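Local coordinates for E1 (Kluyveromyces marxianus, PDB 3VX6), which acts as an E1-like enzyme that activates ATG12 and ATG8 for their conjugation in autophagy and cytoplasm-to-vacuole transport, at residues A[14-19]-A[55-60]; A[118-123]-A[175-180]. All coordinates share one frame; numbering follows the deposited sequence.

How the interactions relate
Followed from the N terminus, the chain reaches interaction 1, where 14-19 pairs with 55-60 and closes a loop of 35 residues holding helix 21-33 and strand 40-47. Interaction 2 opens only later: 118-123 leads from helix 97-114 into strand 123-130, and 51 residues on, 175-180 returns to meet it. The two loops therefore lie in series, neither nested nor crossed. The centres of the two contacts are about 17 Å apart, yet they touch, Ile60 CG2 lying 4.0 Å from Phe123 CE2. Interaction 1 builds a small two-stranded sheet, while interaction 2 ties the approach to strand 123-130 to strand 177-181 of another sheet. Phe204 is shared: its backbone is hydrogen-bonded to Leu58, and the side chains of Ile121 and Ile176 touch it.

Interaction 1 of 2, residues A[14-19]-A[55-60]; sequences SFQSFV and SNVLAI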
loop_
_atom_site.group_PDB
_atom_site.type_symbol
_atom_site.label_atom_id
_atom_site.label_comp_id
_atom_site.label_asym_id
_atom_site.label_seq_id
_atom_site.Cartn_x
_atom_site.Cartn_y
_atom_site.Cartn_z
ATOM N N SER A 14 -1.879 4.879 -4.694
ATOM C CA SER A 14 -2.180 3.508 -4.282
ATOM C C SER A 14 -3.517 3.238 -3.580
ATOM O O SER A 14 -3.894 2.078 -3.403
ATOM C CB SER A 14 -1.041 2.976 -3.405
ATOM O OG SER A 14 0.181 2.875 -4.123
ATOM N N PHE A 15 -4.239 4.287 -3.203
ATOM C CA PHE A 15 -5.502 4.115 -2.494
ATOM C C PHE A 15 -6.190 5.460 -2.339
ATOM O O PHE A 15 -5.584 6.520 -2.523
ATOM C CB PHE A 15 -5.233 3.616 -1.083
ATOM C CG PHE A 15 -4.579 4.665 -0.213
ATOM C CD1 PHE A 15 -3.293 5.124 -0.506
ATOM C CD2 PHE A 15 -5.289 5.287 0.812
ATOM C CE1 PHE A 15 -2.729 6.188 0.201
ATOM C CE2 PHE A 15 -4.731 6.352 1.522
ATOM C CZ PHE A 15 -3.451 6.804 1.216
ATOM N N GLN A 16 -7.466 5.390 -1.981
ATOM C CA GLN A 16 -8.277 6.565 -1.690
ATOM C C GLN A 16 -8.872 6.222 -0.330
ATOM O O GLN A 16 -9.536 5.196 -0.172
ATOM C CB GLN A 16 -9.391 6.765 -2.713
ATOM C CG GLN A 16 -10.339 7.891 -2.335
ATOM C CD GLN A 16 -11.192 8.374 -3.498
ATOM O OE1 GLN A 16 -12.136 9.145 -3.312
ATOM N NE2 GLN A 16 -10.858 7.930 -4.706
ATOM N N SER A 17 -8.603 7.059 0.660
ATOM C CA SER A 17 -9.109 6.783 1.988
ATOM C C SER A 17 -10.604 7.026 2.087
ATOM O O SER A 17 -11.190 7.847 1.365
ATOM C CB SER A 17 -8.376 7.620 3.041
ATOM O OG SER A 17 -8.703 8.993 2.951
ATOM N N PHE A 18 -11.219 6.273 2.978
ATOM C CA PHE A 18 -12.635 6.394 3.240
ATOM C C PHE A 18 -12.775 6.165 4.702
ATOM O O PHE A 18 -12.927 5.027 5.153
ATOM C CB PHE A 18 -13.432 5.359 2.464
ATOM C CG PHE A 18 -13.836 5.831 1.119
ATOM C CD1 PHE A 18 -14.862 6.760 0.989
ATOM C CD2 PHE A 18 -13.148 5.417 -0.010
ATOM C CE1 PHE A 18 -15.200 7.276 -0.244
ATOM C CE2 PHE A 18 -13.472 5.925 -1.248
ATOM C CZ PHE A 18 -14.504 6.862 -1.371
ATOM N N VAL A 19 -12.681 7.253 5.452
ATOM C CA VAL A 19 -12.793 7.143 6.886
ATOM C C VAL A 19 -14.190 7.545 7.334
ATOM O O VAL A 19 -14.526 8.730 7.431
ATOM C CB VAL A 19 -11.716 7.991 7.593
ATOM C CG1 VAL A 19 -10.352 7.658 7.022
ATOM C CG2 VAL A 19 -11.998 9.464 7.415
ATOM N N SER A 55 -13.298 5.111 -7.326
ATOM C CA SER A 55 -12.538 5.970 -8.216
ATOM C C SER A 55 -11.304 5.226 -8.752
ATOM O O SER A 55 -10.211 5.786 -8.835
ATOM C CB SER A 55 -12.114 7.257 -7.502
ATOM O OG SER A 55 -13.224 8.110 -7.291
ATOM N N ASN A 56 -11.489 3.948 -9.078
ATOM C CA ASN A 56 -10.430 3.129 -9.661
ATOM C C ASN A 56 -9.231 2.739 -8.815
ATOM O O ASN A 56 -8.375 1.993 -9.284
ATOM C CB ASN A 56 -9.915 3.799 -10.937
ATOM C CG ASN A 56 -10.986 3.929 -11.976
ATOM O OD1 ASN A 56 -11.561 2.923 -12.406
ATOM N ND2 ASN A 56 -11.277 5.164 -12.385
ATOM N N VAL A 57 -9.126 3.258 -7.600
ATOM C CA VAL A 57 -8.007 2.873 -6.767
ATOM C C VAL A 57 -8.552 2.095 -5.590
ATOM O O VAL A 57 -9.719 2.247 -5.215
ATOM C CB VAL A 57 -7.186 4.087 -6.256
ATOM C CG1 VAL A 57 -6.500 4.767 -7.419
ATOM C CG2 VAL A 57 -8.076 5.061 -5.509
ATOM N N LEU A 58 -7.710 1.237 -5.026
ATOM C CA LEU A 58 -8.119 0.441 -3.890
ATOM C C LEU A 58 -8.743 1.409 -2.922
ATOM O O LEU A 58 -8.276 2.540 -2.766
ATOM C CB LEU A 58 -6.914 -0.220 -3.228
ATOM C CG LEU A 58 -7.246 -0.916 -1.911
ATOM C CD1 LEU A 58 -8.100 -2.138 -2.198
ATOM C CD2 LEU A 58 -5.971 -1.300 -1.193
ATOM N N ALA A 59 -9.816 0.976 -2.283
ATOM C CA ALA A 59 -10.468 1.835 -1.322
ATOM C C ALA A 59 -10.062 1.341 0.028
ATOM O O ALA A 59 -10.315 0.182 0.377
ATOM C CB ALA A 59 -11.976 1.759 -1.460
ATOM N N ILE A 60 -9.383 2.203 0.768
ATOM C CA ILE A 60 -9.000 1.864 2.122
ATOM C C ILE A 60 -10.206 2.392 2.891
ATOM O O ILE A 60 -10.335 3.599 3.107
ATOM C CB ILE A 60 -7.707 2.610 2.586
ATOM C CG1 ILE A 60 -6.473 2.028 1.883
ATOM C CG2 ILE A 60 -7.563 2.525 4.108
ATOM C CD1 ILE A 60 -6.194 0.582 2.202
#
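A chi1 of 69° sets CG of Phe15 between its backbone N and carbonyl carbon, and the ring and CB approach Ile60, whose CG1 is 3.6 Å from Phe15 CB; the ring and the Ile60 chain meet at a slant. Gln16 instead swings CG opposite its backbone N (chi1 173°) and continues extended, which carries its amide past Val57 to Ser55. On the way Gln16 CB packs against Val57 CG2 at 3.5 Å.

The backbones pair as parallel strands, Gln16 beside Ala59 and Ser17 beside Ile60. Gln16 N donates to Leu58 O (3.1 Å), and Gln16 O receives Ile60 N (3.1 Å), so both polar backbone atoms of Gln16 are used around Ala59. Phe18 N then bonds Ile60 O at 2.8 Å. Leu58 O also takes a CA-H...O contact from Phe15 CA (3.2 Å). The Phe18 ring lies near the Ala59 methyl, CD2 to CB 4.1 Å.

Phe15 and Ser17 rest on Ile140 of strand 135-144, and Ser17 OG is hydrogen-bonded to Glu263. The contact thus holds this two-stranded parallel sheet by backbone bonds, whereas its side chains across the pair add mainly apolar packing.

Interaction 2 of 2, residues A[118-123]-A[175-180]; sequences NEIISF and VIIACV
Asn118 turns its carboxamide toward the backbone of 175-180, with OD1 facing two successive N-H groups. Ile177 N donates to Asn118 OD1 at 2.7 Å, the donor tilted 32° from the carbonyl plane, and Ile176 N adds a weak bond to the same oxygen at 3.0 Å. On the nitrogen side of the amide, Asn118 ND2 faces Ile177 O, in a bond modelled too short for its length to be trusted. With chi1 at -80°, CG of Asn118 lies opposite its carbonyl carbon and the amide is carried out to the other segment, where Val175 CB approaches Asn118 ND2 at 3.8 Å.

Asn118 lies in a 3-10 turn that runs on to residue 120, between helix 97-114 and strand 123-130; a weak Ile121 N to Asn118 O bond accompanies this turn. Its partners are the loop residues Val175 and Ile176 and the first residue of strand 177-181, which belongs to a six-stranded mixed sheet and pairs there with strand 198-202.

Beyond the amide the isoleucines meet at their ends. The Ile121 side chain runs at a slant to that of Ile177, CD1 to CD1 3.6 Å. Ile120 crosses Ile177 at about a right angle, their CD1 atoms 4.2 Å apart. Phe201 touches Ile121, Ile176 and Ile177, while Ile218 of helix 215-225 packs on Ile120 and Ile177.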
loop_
_atom_site.group_PDB
_atom_site.type_symbol
_atom_site.label_atom_id
_atom_site.label_comp_id
_atom_site.label_asym_id
_atom_site.label_seq_id
_atom_site.Cartn_x
_atom_site.Cartn_y
_atom_site.Cartn_z
ATOM N N ASN A 118 4.814 -9.222 -0.346
ATOM C CA ASN A 118 3.542 -8.775 0.189
ATOM C C ASN A 118 3.779 -7.778 1.301
ATOM O O ASN A 118 2.972 -6.886 1.518
ATOM C CB ASN A 118 2.740 -9.947 0.746
ATOM C CG ASN A 118 2.029 -10.733 -0.335
ATOM O OD1 ASN A 118 0.981 -10.312 -0.852
ATOM N ND2 ASN A 118 2.595 -11.879 -0.697
ATOM N N GLU A 119 4.895 -7.921 2.002
ATOM C CA GLU A 119 5.187 -7.030 3.112
ATOM C C GLU A 119 5.552 -5.611 2.746
ATOM O O GLU A 119 5.566 -4.738 3.613
ATOM C CB GLU A 119 6.296 -7.607 3.980
ATOM C CG GLU A 119 5.930 -8.901 4.646
ATOM C CD GLU A 119 6.964 -9.329 5.659
ATOM O OE1 GLU A 119 7.030 -10.540 5.941
ATOM O OE2 GLU A 119 7.702 -8.457 6.184
ATOM N N ILE A 120 5.856 -5.367 1.480
ATOM C CA ILE A 120 6.230 -4.022 1.061
ATOM C C ILE A 120 5.013 -3.116 0.949
ATOM O O ILE A 120 5.146 -1.898 0.801
ATOM C CB ILE A 120 6.937 -4.037 -0.288
ATOM C CG1 ILE A 120 5.949 -4.472 -1.369
ATOM C CG2 ILE A 120 8.148 -4.947 -0.214
ATOM C CD1 ILE A 120 6.554 -4.670 -2.706
ATOM N N ILE A 121 3.830 -3.717 1.028
ATOM C CA ILE A 121 2.580 -2.975 0.926
ATOM C C ILE A 121 1.918 -2.758 2.267
ATOM O O ILE A 121 1.652 -3.706 2.997
ATOM C CB ILE A 121 1.563 -3.698 0.014
ATOM C CG1 ILE A 121 2.025 -3.609 -1.438
ATOM C CG2 ILE A 121 0.167 -3.086 0.192
ATOM C CD1 ILE A 121 1.075 -4.243 -2.405
ATOM N N SER A 122 1.647 -1.497 2.576
ATOM C CA SER A 122 0.993 -1.144 3.820
ATOM C C SER A 122 0.494 0.296 3.775
ATOM O O SER A 122 0.780 1.041 2.846
ATOM C CB SER A 122 1.965 -1.314 4.980
ATOM O OG SER A 122 1.292 -1.190 6.210
ATOM N N PHE A 123 -0.291 0.683 4.764
ATOM C CA PHE A 123 -0.743 2.055 4.814
ATOM C C PHE A 123 -0.530 2.547 6.224
ATOM O O PHE A 123 -0.644 1.793 7.186
ATOM C CB PHE A 123 -2.203 2.205 4.402
ATOM C CG PHE A 123 -3.171 1.560 5.329
ATOM C CD1 PHE A 123 -3.363 0.185 5.308
ATOM C CD2 PHE A 123 -3.957 2.339 6.174
ATOM C CE1 PHE A 123 -4.332 -0.407 6.110
ATOM C CE2 PHE A 123 -4.928 1.762 6.980
ATOM C CZ PHE A 123 -5.121 0.388 6.949
ATOM N N VAL A 175 -3.095 -14.021 -0.711
ATOM C CA VAL A 175 -2.033 -13.031 -0.895
ATOM C C VAL A 175 -2.349 -12.065 -2.008
ATOM O O VAL A 175 -3.076 -12.404 -2.939
ATOM C CB VAL A 175 -0.676 -13.685 -1.203
ATOM C CG1 VAL A 175 -0.264 -14.570 -0.042
ATOM C CG2 VAL A 175 -0.763 -14.482 -2.482
ATOM N N ILE A 176 -1.801 -10.856 -1.904
ATOM C CA ILE A 176 -2.028 -9.832 -2.913
ATOM C C ILE A 176 -0.820 -9.743 -3.851
ATOM O O ILE A 176 -0.894 -9.174 -4.940
ATOM C CB ILE A 176 -2.418 -8.458 -2.232
ATOM C CG1 ILE A 176 -1.895 -7.273 -3.031
ATOM C CG2 ILE A 176 -1.895 -8.399 -0.817
ATOM C CD1 ILE A 176 -0.537 -6.852 -2.610
ATOM N N ILE A 177 0.283 -10.345 -3.427
ATOM C CA ILE A 177 1.503 -10.395 -4.223
ATOM C C ILE A 177 2.102 -11.804 -4.125
ATOM O O ILE A 177 2.201 -12.385 -3.040
ATOM C CB ILE A 177 2.577 -9.400 -3.737
ATOM C CG1 ILE A 177 2.134 -7.960 -3.971
ATOM C CG2 ILE A 177 3.876 -9.636 -4.511
ATOM C CD1 ILE A 177 3.166 -6.938 -3.512
ATOM N N ALA A 178 2.478 -12.361 -5.263
ATOM C CA ALA A 178 3.078 -13.684 -5.297
ATOM C C ALA A 178 4.039 -13.701 -6.476
ATOM O O ALA A 178 4.255 -12.676 -7.128
ATOM C CB ALA A 178 1.998 -14.758 -5.468
ATOM N N CYS A 179 4.639 -14.847 -6.740
ATOM C CA CYS A 179 5.533 -14.941 -7.870
ATOM C C CYS A 179 5.249 -16.258 -8.551
ATOM O O CYS A 179 4.455 -17.061 -8.063
ATOM C CB CYS A 179 7.001 -14.847 -7.437
ATOM S SG CYS A 179 7.672 -16.272 -6.559
ATOM N N VAL A 180 5.872 -16.469 -9.701
ATOM C CA VAL A 180 5.662 -17.701 -10.431
ATOM C C VAL A 180 7.012 -18.369 -10.633
ATOM O O VAL A 180 7.983 -17.721 -11.017
ATOM C CB VAL A 180 4.994 -17.425 -11.780
ATOM C CG1 VAL A 180 4.486 -18.722 -12.369
ATOM C CG2 VAL A 180 3.849 -16.441 -11.602
#